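Local coordinates for protein peptide methionine sulfoxide reductase MsrA (Treponema denticola ATCC 35405, PDB 5FA9) that probably repairs oxidised proteins by reducing methionine sulfoxide back to methionine, combining MsrA and MsrB activities, for the S and R forms respectively, in a single fused chain, at residues L65-A70 with K160-E165; K181-S186 with A192-F197; D212-K217 with G264-G269; P218-L223 with A289-I294; A238-A243 with L308-P313. The protein carries 2 engineered substitutions. One frame throughout, in Å; residues are numbered along the deposited sequence.

Overall arrangement
Along the chain, contacts 1 and 2 each close before the next contact opens, whereas contacts 3, 4 and 5 interlock, their segments alternating. Contact 1 sets helix 65-74 of the MsrA part against the loop 160-165 ahead of helix 173-179, and contact 5, with its centre about 9 Å away, continues this junction into the MsrB part and helix 308-311. Contacts 3 and 4, about 10 Å apart between centres, share the hairpin of strands 208-212 and 218-221; the centres of contacts 4 and 5 are also about 10 Å apart. Contact 2, at the far end, is about 30 Å from contact 1 between centres and touches contacts 3 and 4. Together they run from the interdomain junction through the MsrB sheets to an outlying helix.

Contact 1: residues L65-A70 with K160-E165; sequences LQELLA and KPLYDE
The ring of Y163 approaches A70 obliquely, its hydroxyl leading: OH lies 3.4 Å from A70 CB, on the flank of helix 65-74. One face of the same ring is covered by its chain neighbour L162, whose CG sits 3.8 Å above the ring plane, offset toward the rim. L162 itself does the rest of the touching. Its CG is anti to the backbone N (chi1 179°), which carries the fork of the side chain to the helix. There CD2 rests 3.8 Å from A70 CB and 4.0 Å from E67 CG, the leucine and glutamate passing at a slant, while CD1 lies 4.0 Å from the carbonyl oxygen A70 O. Beyond CG the E67 chain is extended and carries its carboxylate to partners elsewhere: OE1 is hydrogen-bonded to T241 OG1 of the MsrB part and to H71 NE2 of its own helix. Y163 OH bonds to Y310 OH of helix 308-311, and the backbone N of L162 to Q242 OE1. The loop 160-165, between helices 142-145 and 173-179, thus meets the helix by van der Waals contact, with no polar bond between them, while E67 and Y163 tie three regions together.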
# COMPACT_ATOMS: atom_id res chain seq x y z
N LEU B 65 -12.21 -0.32 4.95
CA LEU B 65 -12.08 0.84 5.82
C LEU B 65 -13.22 0.87 6.84
O LEU B 65 -13.04 1.30 7.98
CB LEU B 65 -12.07 2.13 4.99
CG LEU B 65 -11.95 3.44 5.77
CD1 LEU B 65 -10.68 3.46 6.61
CD2 LEU B 65 -11.99 4.63 4.82
N GLN B 66 -14.39 0.40 6.41
CA GLN B 66 -15.57 0.36 7.27
C GLN B 66 -15.33 -0.52 8.50
O GLN B 66 -15.66 -0.13 9.62
CB GLN B 66 -16.78 -0.14 6.49
CG GLN B 66 -17.43 0.90 5.58
CD GLN B 66 -16.48 1.43 4.52
OE1 GLN B 66 -15.77 0.66 3.86
NE2 GLN B 66 -16.45 2.75 4.36
N GLU B 67 -14.76 -1.70 8.28
CA GLU B 67 -14.47 -2.61 9.39
C GLU B 67 -13.38 -2.05 10.30
O GLU B 67 -13.47 -2.15 11.52
CB GLU B 67 -14.06 -3.99 8.87
CG GLU B 67 -13.69 -4.97 9.97
CD GLU B 67 -13.43 -6.37 9.46
OE1 GLU B 67 -12.96 -7.21 10.26
OE2 GLU B 67 -13.69 -6.64 8.27
N LEU B 68 -12.36 -1.45 9.69
CA LEU B 68 -11.26 -0.86 10.45
C LEU B 68 -11.74 0.25 11.37
O LEU B 68 -11.30 0.36 12.52
CB LEU B 68 -10.18 -0.32 9.51
CG LEU B 68 -9.29 -1.36 8.82
CD1 LEU B 68 -8.22 -0.67 8.00
CD2 LEU B 68 -8.67 -2.29 9.85
N LEU B 69 -12.65 1.08 10.87
CA LEU B 69 -13.22 2.16 11.67
C LEU B 69 -14.18 1.59 12.72
O LEU B 69 -14.35 2.16 13.79
CB LEU B 69 -13.94 3.17 10.78
CG LEU B 69 -13.03 3.99 9.87
CD1 LEU B 69 -13.83 5.00 9.06
CD2 LEU B 69 -11.94 4.69 10.68
N ALA B 70 -14.79 0.45 12.39
CA ALA B 70 -15.66 -0.24 13.34
C ALA B 70 -14.83 -0.77 14.51
O ALA B 70 -15.23 -0.64 15.67
CB ALA B 70 -16.40 -1.38 12.65
N LYS B 160 -12.25 -11.85 19.28
CA LYS B 160 -13.65 -12.01 19.65
C LYS B 160 -14.53 -11.27 18.65
O LYS B 160 -14.05 -10.37 17.95
CB LYS B 160 -13.87 -11.49 21.07
CG LYS B 160 -13.21 -12.34 22.14
CD LYS B 160 -13.35 -11.73 23.52
CE LYS B 160 -12.71 -12.61 24.59
NZ LYS B 160 -12.83 -12.02 25.95
N PRO B 161 -15.82 -11.65 18.56
CA PRO B 161 -16.73 -11.03 17.58
C PRO B 161 -16.79 -9.51 17.66
O PRO B 161 -16.91 -8.95 18.75
CB PRO B 161 -18.08 -11.65 17.93
CG PRO B 161 -17.74 -12.97 18.50
CD PRO B 161 -16.47 -12.76 19.27
N LEU B 162 -16.71 -8.86 16.50
CA LEU B 162 -16.80 -7.41 16.42
C LEU B 162 -18.22 -6.93 16.71
O LEU B 162 -18.42 -5.87 17.30
CB LEU B 162 -16.35 -6.92 15.04
CG LEU B 162 -16.39 -5.42 14.76
CD1 LEU B 162 -15.59 -4.65 15.80
CD2 LEU B 162 -15.88 -5.12 13.36
N TYR B 163 -19.20 -7.73 16.30
CA TYR B 163 -20.60 -7.39 16.47
C TYR B 163 -21.33 -8.41 17.33
O TYR B 163 -20.81 -9.50 17.58
CB TYR B 163 -21.30 -7.26 15.12
CG TYR B 163 -20.67 -6.23 14.21
CD1 TYR B 163 -20.87 -4.87 14.43
CD2 TYR B 163 -19.90 -6.61 13.12
CE1 TYR B 163 -20.30 -3.92 13.60
CE2 TYR B 163 -19.33 -5.67 12.28
CZ TYR B 163 -19.53 -4.33 12.53
OH TYR B 163 -18.97 -3.38 11.70
N ASP B 164 -22.52 -8.05 17.78
CA ASP B 164 -23.36 -8.96 18.56
C ASP B 164 -23.72 -10.20 17.74
O ASP B 164 -24.45 -10.11 16.76
CB ASP B 164 -24.63 -8.25 19.03
CG ASP B 164 -25.49 -9.11 19.93
OD1 ASP B 164 -24.95 -10.07 20.54
OD2 ASP B 164 -26.70 -8.84 20.04
N GLU B 165 -23.21 -11.35 18.17
CA GLU B 165 -23.47 -12.61 17.47
C GLU B 165 -24.30 -13.55 18.33
O GLU B 165 -24.36 -14.75 18.07
CB GLU B 165 -22.16 -13.28 17.07
CG GLU B 165 -21.34 -12.50 16.05
CD GLU B 165 -20.23 -13.33 15.44
OE1 GLU B 165 -20.18 -14.55 15.71
OE2 GLU B 165 -19.41 -12.76 14.69

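Contact 2: residues K181-S186 with A192-F197; sequences KPIQFS and ATERPF
This is a local chain reversal at the outer end of the MsrB part, where the loop following helix 182-190 turns back and lies along the helix it has just left. A single backbone bond closes the turn: A192 N donates to S186 O at 3.0 Å, with a fairly straight N-H...O angle of 162° but with the donor lifted out of the carbonyl plane. The two residues also meet through carbon, S186 CB lying 3.8 Å from A192 CB. Two residues beyond A192, E194 is met by I183 of the helix. The isoleucine CG1 is anti to the backbone N (chi1 -175°) and the chain stays extended, so that CD1 at the very end comes to 3.7 Å from E194 CB, the two side chains meeting at a slant.

S186 OG donates to P182 O at 3.1 Å, and that oxygen also accepts from S186 N, the two donors arriving on opposite faces of its carbonyl plane. At the start of the helix K181, at the N-cap, donates its backbone N to Q184 OE1 at 3.0 Å.

Beyond the pair, the E194 carboxylate accepts from the backbone N of both G288 and A289, and E194 O from W232 NE1. The loop is thereby bound to the approach of strand 291-295, while I183 and Q184 of the helix lie against A289 and I213, so the helix packs beside the end of the three-stranded sheet.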
# COMPACT_ATOMS: atom_id res chain seq x y z
N LYS B 181 -35.32 -25.61 2.54
CA LYS B 181 -35.68 -26.37 1.35
C LYS B 181 -34.56 -27.37 1.06
O LYS B 181 -33.43 -27.17 1.51
CB LYS B 181 -35.91 -25.43 0.16
CG LYS B 181 -36.60 -24.12 0.52
CD LYS B 181 -37.29 -23.51 -0.70
CE LYS B 181 -37.09 -22.01 -0.75
NZ LYS B 181 -37.76 -21.40 -1.94
N PRO B 182 -34.87 -28.45 0.31
CA PRO B 182 -33.88 -29.48 0.01
C PRO B 182 -32.56 -28.94 -0.55
O PRO B 182 -31.50 -29.37 -0.11
CB PRO B 182 -34.59 -30.34 -1.04
CG PRO B 182 -36.03 -30.21 -0.70
CD PRO B 182 -36.21 -28.80 -0.19
N ILE B 183 -32.63 -28.01 -1.49
CA ILE B 183 -31.43 -27.44 -2.09
C ILE B 183 -30.64 -26.62 -1.06
O ILE B 183 -29.41 -26.57 -1.11
CB ILE B 183 -31.77 -26.57 -3.33
CG1 ILE B 183 -30.49 -26.09 -4.01
CG2 ILE B 183 -32.67 -25.40 -2.95
CD1 ILE B 183 -30.74 -25.29 -5.28
N GLN B 184 -31.35 -26.00 -0.12
CA GLN B 184 -30.71 -25.20 0.91
C GLN B 184 -29.96 -26.10 1.90
O GLN B 184 -28.85 -25.78 2.31
CB GLN B 184 -31.74 -24.35 1.66
CG GLN B 184 -32.41 -23.30 0.79
CD GLN B 184 -33.52 -22.58 1.53
OE1 GLN B 184 -33.87 -22.93 2.65
NE2 GLN B 184 -34.08 -21.55 0.89
N PHE B 185 -30.59 -27.21 2.27
CA PHE B 185 -29.98 -28.17 3.17
C PHE B 185 -28.80 -28.87 2.50
O PHE B 185 -27.74 -29.04 3.11
CB PHE B 185 -31.00 -29.20 3.64
CG PHE B 185 -30.46 -30.18 4.66
CD1 PHE B 185 -30.47 -29.87 6.00
CD2 PHE B 185 -29.96 -31.40 4.26
CE1 PHE B 185 -29.98 -30.76 6.94
CE2 PHE B 185 -29.47 -32.30 5.18
CZ PHE B 185 -29.47 -31.98 6.53
N SER B 186 -28.99 -29.26 1.25
CA SER B 186 -27.96 -29.95 0.48
C SER B 186 -26.69 -29.11 0.34
O SER B 186 -25.59 -29.60 0.57
CB SER B 186 -28.49 -30.33 -0.90
OG SER B 186 -29.31 -31.49 -0.83
N ALA B 192 -23.23 -29.51 -1.24
CA ALA B 192 -23.71 -29.61 -2.61
C ALA B 192 -23.51 -28.29 -3.35
O ALA B 192 -23.19 -27.27 -2.74
CB ALA B 192 -25.17 -30.02 -2.64
N THR B 193 -23.71 -28.31 -4.66
CA THR B 193 -23.59 -27.11 -5.48
C THR B 193 -24.79 -26.96 -6.39
O THR B 193 -25.06 -27.82 -7.23
CB THR B 193 -22.30 -27.14 -6.33
OG1 THR B 193 -21.16 -27.12 -5.47
CG2 THR B 193 -22.25 -25.94 -7.26
N GLU B 194 -25.52 -25.86 -6.22
CA GLU B 194 -26.69 -25.57 -7.04
C GLU B 194 -26.26 -25.43 -8.50
O GLU B 194 -25.14 -25.00 -8.79
CB GLU B 194 -27.38 -24.30 -6.56
CG GLU B 194 -26.57 -23.03 -6.79
CD GLU B 194 -27.19 -21.81 -6.13
OE1 GLU B 194 -28.07 -21.97 -5.26
OE2 GLU B 194 -26.77 -20.68 -6.47
N ARG B 195 -27.15 -25.79 -9.42
CA ARG B 195 -26.83 -25.68 -10.84
C ARG B 195 -26.77 -24.21 -11.24
O ARG B 195 -27.53 -23.40 -10.72
CB ARG B 195 -27.83 -26.45 -11.70
CG ARG B 195 -28.51 -27.61 -11.00
CD ARG B 195 -29.45 -28.37 -11.93
NE ARG B 195 -30.19 -27.50 -12.84
CZ ARG B 195 -29.98 -27.47 -14.15
NH1 ARG B 195 -29.06 -28.24 -14.71
NH2 ARG B 195 -30.70 -26.65 -14.91
N PRO B 196 -25.85 -23.87 -12.15
CA PRO B 196 -25.61 -22.49 -12.61
C PRO B 196 -26.88 -21.78 -13.09
O PRO B 196 -27.76 -22.41 -13.67
CB PRO B 196 -24.63 -22.67 -13.76
CG PRO B 196 -23.92 -23.93 -13.48
CD PRO B 196 -24.88 -24.82 -12.74
N PHE B 197 -26.95 -20.47 -12.81
CA PHE B 197 -28.03 -19.60 -13.30
C PHE B 197 -29.41 -19.97 -12.77
O PHE B 197 -30.42 -19.51 -13.30
CB PHE B 197 -28.05 -19.59 -14.83
CG PHE B 197 -26.74 -19.23 -15.47
CD1 PHE B 197 -26.38 -17.91 -15.65
CD2 PHE B 197 -25.86 -20.22 -15.89
CE1 PHE B 197 -25.17 -17.58 -16.24
CE2 PHE B 197 -24.65 -19.90 -16.47
CZ PHE B 197 -24.31 -18.57 -16.64

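Contact 3: residues D212-K217 with G264-G269; sequences DITTGK and GGAHLG
The tip of the beta hairpin formed by strands 208-212 and 218-221 packs here against the glycine-rich loop that leads into strand 267-272, with an Asx turn shaping the hairpin side. T215 and G264 make the shortest direct contact, T215 CG2 lying 3.7 Å from G264 CA. D212 OD2 is a looser neighbour of the same carbon, and further along T214 OG1 faces A266 CB.

The threonine branches have separate tasks. With chi1 at 67°, T215 sends OG1 between its backbone N and carbonyl carbon and swings CG2 over toward G264. A water lies 2.8 Å from T215 OG1 and donates to D212 OD2 at 2.7 Å; it accepts a weak bond from G264 N, and so links the D212 and T215 side chains, weakly, to the backbone of G264.

The other carboxylate oxygen holds the turn itself. D212 OD1 accepts from T214 N at 3.0 Å, nearly straight at 167°, and from T214 OG1 at 2.9 Å, both donors coming from the same face of the carboxylate plane. G216 N donates to D212 O at 2.8 Å, closing the turn. On the strand side, L268 and G269 form a classic beta bulge opposite V259.

S261 OG is a further hydrogen-bond partner of D212 OD2. The buried carboxylate is thus met by hydrogen bonds at both oxygens, which would probably favour its charged form; it organises its own hairpin and is tied to the six-stranded sheet directly through S261, with the water and van der Waals contacts joining the loop 264-266.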
# COMPACT_ATOMS: atom_id res chain seq x y z
N ASP B 212 -26.24 -15.48 6.19
CA ASP B 212 -26.22 -16.93 6.33
C ASP B 212 -27.64 -17.44 6.54
O ASP B 212 -28.31 -17.06 7.50
CB ASP B 212 -25.31 -17.35 7.48
CG ASP B 212 -25.01 -18.85 7.48
OD1 ASP B 212 -25.77 -19.63 6.87
OD2 ASP B 212 -24.00 -19.25 8.10
N ILE B 213 -28.10 -18.31 5.64
CA ILE B 213 -29.47 -18.80 5.68
C ILE B 213 -29.72 -19.72 6.88
O ILE B 213 -30.87 -20.02 7.21
CB ILE B 213 -29.82 -19.56 4.38
CG1 ILE B 213 -31.33 -19.61 4.17
CG2 ILE B 213 -29.20 -20.95 4.37
CD1 ILE B 213 -31.74 -19.85 2.73
N THR B 214 -28.65 -20.15 7.54
CA THR B 214 -28.77 -21.06 8.68
C THR B 214 -28.61 -20.37 10.03
O THR B 214 -29.10 -20.88 11.05
CB THR B 214 -27.75 -22.20 8.59
OG1 THR B 214 -26.42 -21.68 8.75
CG2 THR B 214 -27.85 -22.92 7.25
N THR B 215 -27.93 -19.23 10.06
CA THR B 215 -27.65 -18.55 11.32
C THR B 215 -28.12 -17.11 11.35
O THR B 215 -28.41 -16.56 12.42
CB THR B 215 -26.14 -18.57 11.64
OG1 THR B 215 -25.44 -17.76 10.69
CG2 THR B 215 -25.60 -19.99 11.59
N GLY B 216 -28.21 -16.48 10.19
CA GLY B 216 -28.64 -15.10 10.11
C GLY B 216 -27.50 -14.09 10.18
O GLY B 216 -27.73 -12.89 10.20
N LYS B 217 -26.27 -14.59 10.25
CA LYS B 217 -25.09 -13.73 10.30
C LYS B 217 -24.72 -13.22 8.90
O LYS B 217 -24.65 -14.01 7.96
CB LYS B 217 -23.91 -14.48 10.92
CG LYS B 217 -22.63 -13.66 11.02
CD LYS B 217 -21.58 -14.39 11.82
CE LYS B 217 -20.20 -13.76 11.63
NZ LYS B 217 -19.15 -14.50 12.38
N GLY B 264 -21.54 -20.39 11.51
CA GLY B 264 -22.33 -21.54 11.10
C GLY B 264 -21.52 -22.81 10.90
O GLY B 264 -21.75 -23.81 11.57
N GLY B 265 -20.56 -22.75 9.99
CA GLY B 265 -19.82 -23.93 9.58
C GLY B 265 -20.41 -24.46 8.28
O GLY B 265 -19.89 -25.40 7.69
N ALA B 266 -21.50 -23.84 7.86
CA ALA B 266 -22.21 -24.25 6.65
C ALA B 266 -21.39 -23.98 5.39
O ALA B 266 -20.68 -22.98 5.30
CB ALA B 266 -23.55 -23.54 6.56
N HIS B 267 -21.49 -24.90 4.43
CA HIS B 267 -20.82 -24.74 3.15
C HIS B 267 -21.45 -23.61 2.34
O HIS B 267 -22.67 -23.54 2.21
CB HIS B 267 -20.86 -26.05 2.36
CG HIS B 267 -20.40 -25.91 0.94
ND1 HIS B 267 -19.08 -25.77 0.59
CD2 HIS B 267 -21.10 -25.88 -0.22
CE1 HIS B 267 -18.97 -25.67 -0.72
NE2 HIS B 267 -20.19 -25.73 -1.24
N LEU B 268 -20.62 -22.73 1.80
CA LEU B 268 -21.10 -21.59 1.03
C LEU B 268 -20.72 -21.71 -0.44
O LEU B 268 -21.52 -21.43 -1.32
CB LEU B 268 -20.56 -20.29 1.62
CG LEU B 268 -20.86 -20.06 3.10
CD1 LEU B 268 -20.25 -18.76 3.57
CD2 LEU B 268 -22.36 -20.08 3.36
N GLY B 269 -19.48 -22.12 -0.69
CA GLY B 269 -18.98 -22.26 -2.04
C GLY B 269 -17.47 -22.30 -2.10
O GLY B 269 -16.83 -22.89 -1.23
O HOH W 1 -22.74 -17.62 9.91

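Contact 4: residues P218-L223 with A289-I294; sequences PLFSSL and AALRFI
Apolar contact between L219, F220 and L291 carries the meeting of the two segments. One methyl does the work on the later strand: L291 CD2 lies 4.0 Å from L219 CD1 and 4.4 Å from F220 CD2. It stands at the edge of the phenylalanine ring, near the ring plane, rather than over a face. L291 holds CG anti to the carbonyl carbon (chi1 -55°), which places CD2 near L219 CD1, and the two leucine side chains meet at a slant.

Strands 218-221 and 291-295 are the two outer members of an antiparallel three-stranded sheet, and strand 208-212 runs between them, so these side chains reach each other across the middle strand. L219 and F220 form a classic beta bulge, both facing Y210; L219 points toward L291, and F220 reaches it with its ring edge. F220 and L291 also touch I286 of the six-stranded sheet, and F220 stacks on F235, placing the cluster between the two sheets of the MsrB part.

Among the polar bonds, S221 OG accepts from L223 N at 3.2 Å (163°), an ST turn, and is also hydrogen-bonded to Y310 O.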
# COMPACT_ATOMS: atom_id res chain seq x y z
N PRO B 218 -24.48 -11.91 8.78
CA PRO B 218 -24.07 -11.29 7.51
C PRO B 218 -22.78 -11.88 6.95
O PRO B 218 -21.82 -12.08 7.69
CB PRO B 218 -23.88 -9.82 7.89
CG PRO B 218 -24.75 -9.62 9.08
CD PRO B 218 -24.67 -10.90 9.84
N LEU B 219 -22.77 -12.16 5.65
CA LEU B 219 -21.61 -12.78 5.01
C LEU B 219 -21.06 -11.92 3.88
O LEU B 219 -19.84 -11.81 3.71
CB LEU B 219 -21.97 -14.16 4.48
CG LEU B 219 -22.45 -15.19 5.51
CD1 LEU B 219 -22.88 -16.47 4.82
CD2 LEU B 219 -21.37 -15.46 6.54
N PHE B 220 -21.95 -11.32 3.10
CA PHE B 220 -21.53 -10.51 1.95
C PHE B 220 -22.37 -9.25 1.79
O PHE B 220 -23.52 -9.19 2.23
CB PHE B 220 -21.59 -11.34 0.67
CG PHE B 220 -20.68 -12.54 0.69
CD1 PHE B 220 -19.34 -12.42 0.34
CD2 PHE B 220 -21.16 -13.79 1.04
CE1 PHE B 220 -18.51 -13.52 0.36
CE2 PHE B 220 -20.33 -14.89 1.06
CZ PHE B 220 -19.00 -14.76 0.72
N SER B 221 -21.79 -8.24 1.15
CA SER B 221 -22.48 -7.00 0.86
C SER B 221 -22.76 -6.86 -0.63
O SER B 221 -21.99 -7.34 -1.46
CB SER B 221 -21.67 -5.80 1.35
OG SER B 221 -22.26 -4.58 0.94
N SER B 222 -23.87 -6.20 -0.97
CA SER B 222 -24.23 -5.97 -2.36
C SER B 222 -23.19 -5.10 -3.07
O SER B 222 -23.08 -5.12 -4.29
CB SER B 222 -25.61 -5.31 -2.45
OG SER B 222 -25.63 -4.08 -1.76
N LEU B 223 -22.45 -4.32 -2.29
CA LEU B 223 -21.42 -3.43 -2.82
C LEU B 223 -20.26 -4.21 -3.43
O LEU B 223 -19.57 -3.72 -4.32
CB LEU B 223 -20.90 -2.50 -1.73
CG LEU B 223 -19.92 -1.41 -2.14
CD1 LEU B 223 -20.55 -0.45 -3.14
CD2 LEU B 223 -19.40 -0.66 -0.92
N ALA B 289 -28.55 -20.42 -2.66
CA ALA B 289 -29.35 -21.20 -1.71
C ALA B 289 -28.82 -21.09 -0.29
O ALA B 289 -29.55 -21.32 0.68
CB ALA B 289 -29.41 -22.65 -2.15
N ALA B 290 -27.54 -20.74 -0.16
CA ALA B 290 -26.91 -20.61 1.15
C ALA B 290 -27.09 -19.21 1.72
O ALA B 290 -26.71 -18.94 2.86
CB ALA B 290 -25.43 -20.96 1.06
N LEU B 291 -27.68 -18.32 0.93
CA LEU B 291 -27.80 -16.92 1.34
C LEU B 291 -29.25 -16.45 1.47
O LEU B 291 -30.14 -16.95 0.79
CB LEU B 291 -27.07 -16.01 0.34
CG LEU B 291 -25.59 -16.34 0.09
CD1 LEU B 291 -25.03 -15.44 -1.00
CD2 LEU B 291 -24.79 -16.21 1.37
N ARG B 292 -29.46 -15.50 2.37
CA ARG B 292 -30.73 -14.80 2.49
C ARG B 292 -30.52 -13.30 2.33
O ARG B 292 -29.81 -12.68 3.12
CB ARG B 292 -31.39 -15.10 3.84
CG ARG B 292 -32.70 -14.36 4.07
CD ARG B 292 -33.33 -14.77 5.39
NE ARG B 292 -34.13 -13.69 5.98
CZ ARG B 292 -33.78 -13.02 7.07
NH1 ARG B 292 -32.65 -13.31 7.70
NH2 ARG B 292 -34.57 -12.06 7.53
N PHE B 293 -31.12 -12.71 1.30
CA PHE B 293 -30.92 -11.30 1.01
C PHE B 293 -31.80 -10.40 1.88
O PHE B 293 -33.00 -10.65 2.05
CB PHE B 293 -31.19 -11.00 -0.46
CG PHE B 293 -31.07 -9.55 -0.82
CD1 PHE B 293 -29.83 -8.95 -0.93
CD2 PHE B 293 -32.20 -8.78 -1.05
CE1 PHE B 293 -29.71 -7.61 -1.26
CE2 PHE B 293 -32.10 -7.44 -1.38
CZ PHE B 293 -30.85 -6.85 -1.48
N ILE B 294 -31.19 -9.36 2.43
CA ILE B 294 -31.90 -8.39 3.25
C ILE B 294 -31.71 -6.98 2.71
O ILE B 294 -30.61 -6.43 2.78
CB ILE B 294 -31.43 -8.44 4.72
CG1 ILE B 294 -31.58 -9.86 5.27
CG2 ILE B 294 -32.21 -7.44 5.57
CD1 ILE B 294 -31.31 -9.98 6.75

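Contact 5: residues A238-A243 with L308-P313; sequences AITTQA and LPYVKP
I239 lies across the root of the Y310 side chain, the two crossing at about a right angle: CG1 of I239 is 3.6 Å from Y310 CG, and its CD1 is 3.8 Å from Y310 CB. The meeting joins a loop of the MsrB part, which goes on into a type I beta turn from T240 to A243, to the short, weakly bonded helix around 308-311 near the C-terminus. The isoleucine reaches over because its CG1 is anti to the backbone N (chi1 -170°) and the chain continues extended, placing CG1 and CD1 across Y310 CB and CG.

Farther along the ring, the backbone takes over. I239 O comes within 3.3 Å of Y310 CE1, approaching obliquely. The helix side is braced by L308 O, which accepts from both V311 N and K312 N. On the loop side a weak bond from Q242 N to T240 OG1 supports the turn, and the backbone of I239 is bonded to that of L219 in strand 218-221. Helix 65-74 of the MsrA part adjoins the ring through Q66 and E67. Beside the Y310 hydroxyl, which has Y163 as its hydrogen-bond partner, the methyl T240 CG2 stands 3.8 Å from OH and 3.9 Å from CZ.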
# COMPACT_ATOMS: atom_id res chain seq x y z
N ALA B 238 -15.46 -10.67 1.53
CA ALA B 238 -16.45 -10.89 2.58
C ALA B 238 -16.84 -9.56 3.20
O ALA B 238 -16.10 -8.58 3.08
CB ALA B 238 -15.92 -11.84 3.63
N ILE B 239 -17.99 -9.51 3.85
CA ILE B 239 -18.47 -8.27 4.45
C ILE B 239 -17.58 -7.89 5.64
O ILE B 239 -17.34 -6.71 5.89
CB ILE B 239 -19.95 -8.38 4.89
CG1 ILE B 239 -20.49 -7.00 5.29
CG2 ILE B 239 -20.14 -9.40 6.01
CD1 ILE B 239 -21.99 -6.98 5.51
N THR B 240 -17.09 -8.90 6.36
CA THR B 240 -16.14 -8.70 7.45
C THR B 240 -15.08 -9.79 7.42
O THR B 240 -15.20 -10.77 6.69
CB THR B 240 -16.82 -8.71 8.85
OG1 THR B 240 -17.41 -9.99 9.09
CG2 THR B 240 -17.90 -7.63 8.94
N THR B 241 -14.03 -9.61 8.22
CA THR B 241 -12.97 -10.61 8.32
C THR B 241 -13.38 -11.76 9.24
O THR B 241 -12.67 -12.76 9.35
CB THR B 241 -11.66 -9.99 8.86
OG1 THR B 241 -11.89 -9.43 10.15
CG2 THR B 241 -11.16 -8.90 7.92
N GLN B 242 -14.53 -11.60 9.88
CA GLN B 242 -15.01 -12.57 10.86
C GLN B 242 -16.15 -13.42 10.32
O GLN B 242 -16.79 -14.17 11.06
CB GLN B 242 -15.46 -11.85 12.13
CG GLN B 242 -14.46 -10.83 12.65
CD GLN B 242 -14.89 -10.22 13.97
OE1 GLN B 242 -16.05 -10.30 14.36
NE2 GLN B 242 -13.94 -9.61 14.67
N ALA B 243 -16.41 -13.31 9.02
CA ALA B 243 -17.55 -13.98 8.41
C ALA B 243 -17.22 -15.36 7.87
O ALA B 243 -18.01 -16.30 8.00
CB ALA B 243 -18.12 -13.11 7.29
N LEU B 308 -24.92 -1.25 8.04
CA LEU B 308 -25.27 -0.27 7.00
C LEU B 308 -24.07 0.30 6.23
O LEU B 308 -24.14 0.42 5.00
CB LEU B 308 -26.08 0.88 7.61
CG LEU B 308 -27.43 0.51 8.25
CD1 LEU B 308 -28.09 1.75 8.84
CD2 LEU B 308 -28.34 -0.16 7.24
N PRO B 309 -22.97 0.67 6.92
CA PRO B 309 -21.85 1.24 6.15
C PRO B 309 -21.21 0.28 5.14
O PRO B 309 -20.57 0.75 4.20
CB PRO B 309 -20.84 1.61 7.24
CG PRO B 309 -21.66 1.82 8.46
CD PRO B 309 -22.72 0.78 8.37
N TYR B 310 -21.39 -1.02 5.33
CA TYR B 310 -20.84 -1.99 4.39
C TYR B 310 -21.60 -1.98 3.07
O TYR B 310 -21.09 -2.40 2.04
CB TYR B 310 -20.85 -3.40 5.00
CG TYR B 310 -19.95 -3.54 6.20
CD1 TYR B 310 -18.57 -3.52 6.07
CD2 TYR B 310 -20.49 -3.69 7.48
CE1 TYR B 310 -17.74 -3.65 7.17
CE2 TYR B 310 -19.67 -3.82 8.58
CZ TYR B 310 -18.30 -3.80 8.43
OH TYR B 310 -17.48 -3.93 9.53
N VAL B 311 -22.84 -1.48 3.11
CA VAL B 311 -23.64 -1.34 1.91
C VAL B 311 -23.45 0.05 1.31
O VAL B 311 -23.24 0.19 0.10
CB VAL B 311 -25.14 -1.57 2.19
CG1 VAL B 311 -25.94 -1.48 0.90
CG2 VAL B 311 -25.35 -2.92 2.86
N LYS B 312 -23.53 1.07 2.16
CA LYS B 312 -23.35 2.45 1.73
C LYS B 312 -22.26 3.14 2.54
O LYS B 312 -22.55 3.79 3.55
CB LYS B 312 -24.66 3.23 1.84
CG LYS B 312 -25.76 2.75 0.91
CD LYS B 312 -27.02 3.60 1.09
CE LYS B 312 -28.13 3.14 0.16
NZ LYS B 312 -27.88 3.56 -1.25
N PRO B 313 -21.00 3.00 2.12
CA PRO B 313 -19.83 3.59 2.79
C PRO B 313 -19.91 5.11 2.89
O PRO B 313 -19.34 5.70 3.81
CB PRO B 313 -18.65 3.16 1.91
CG PRO B 313 -19.26 2.79 0.60
CD PRO B 313 -20.61 2.24 0.91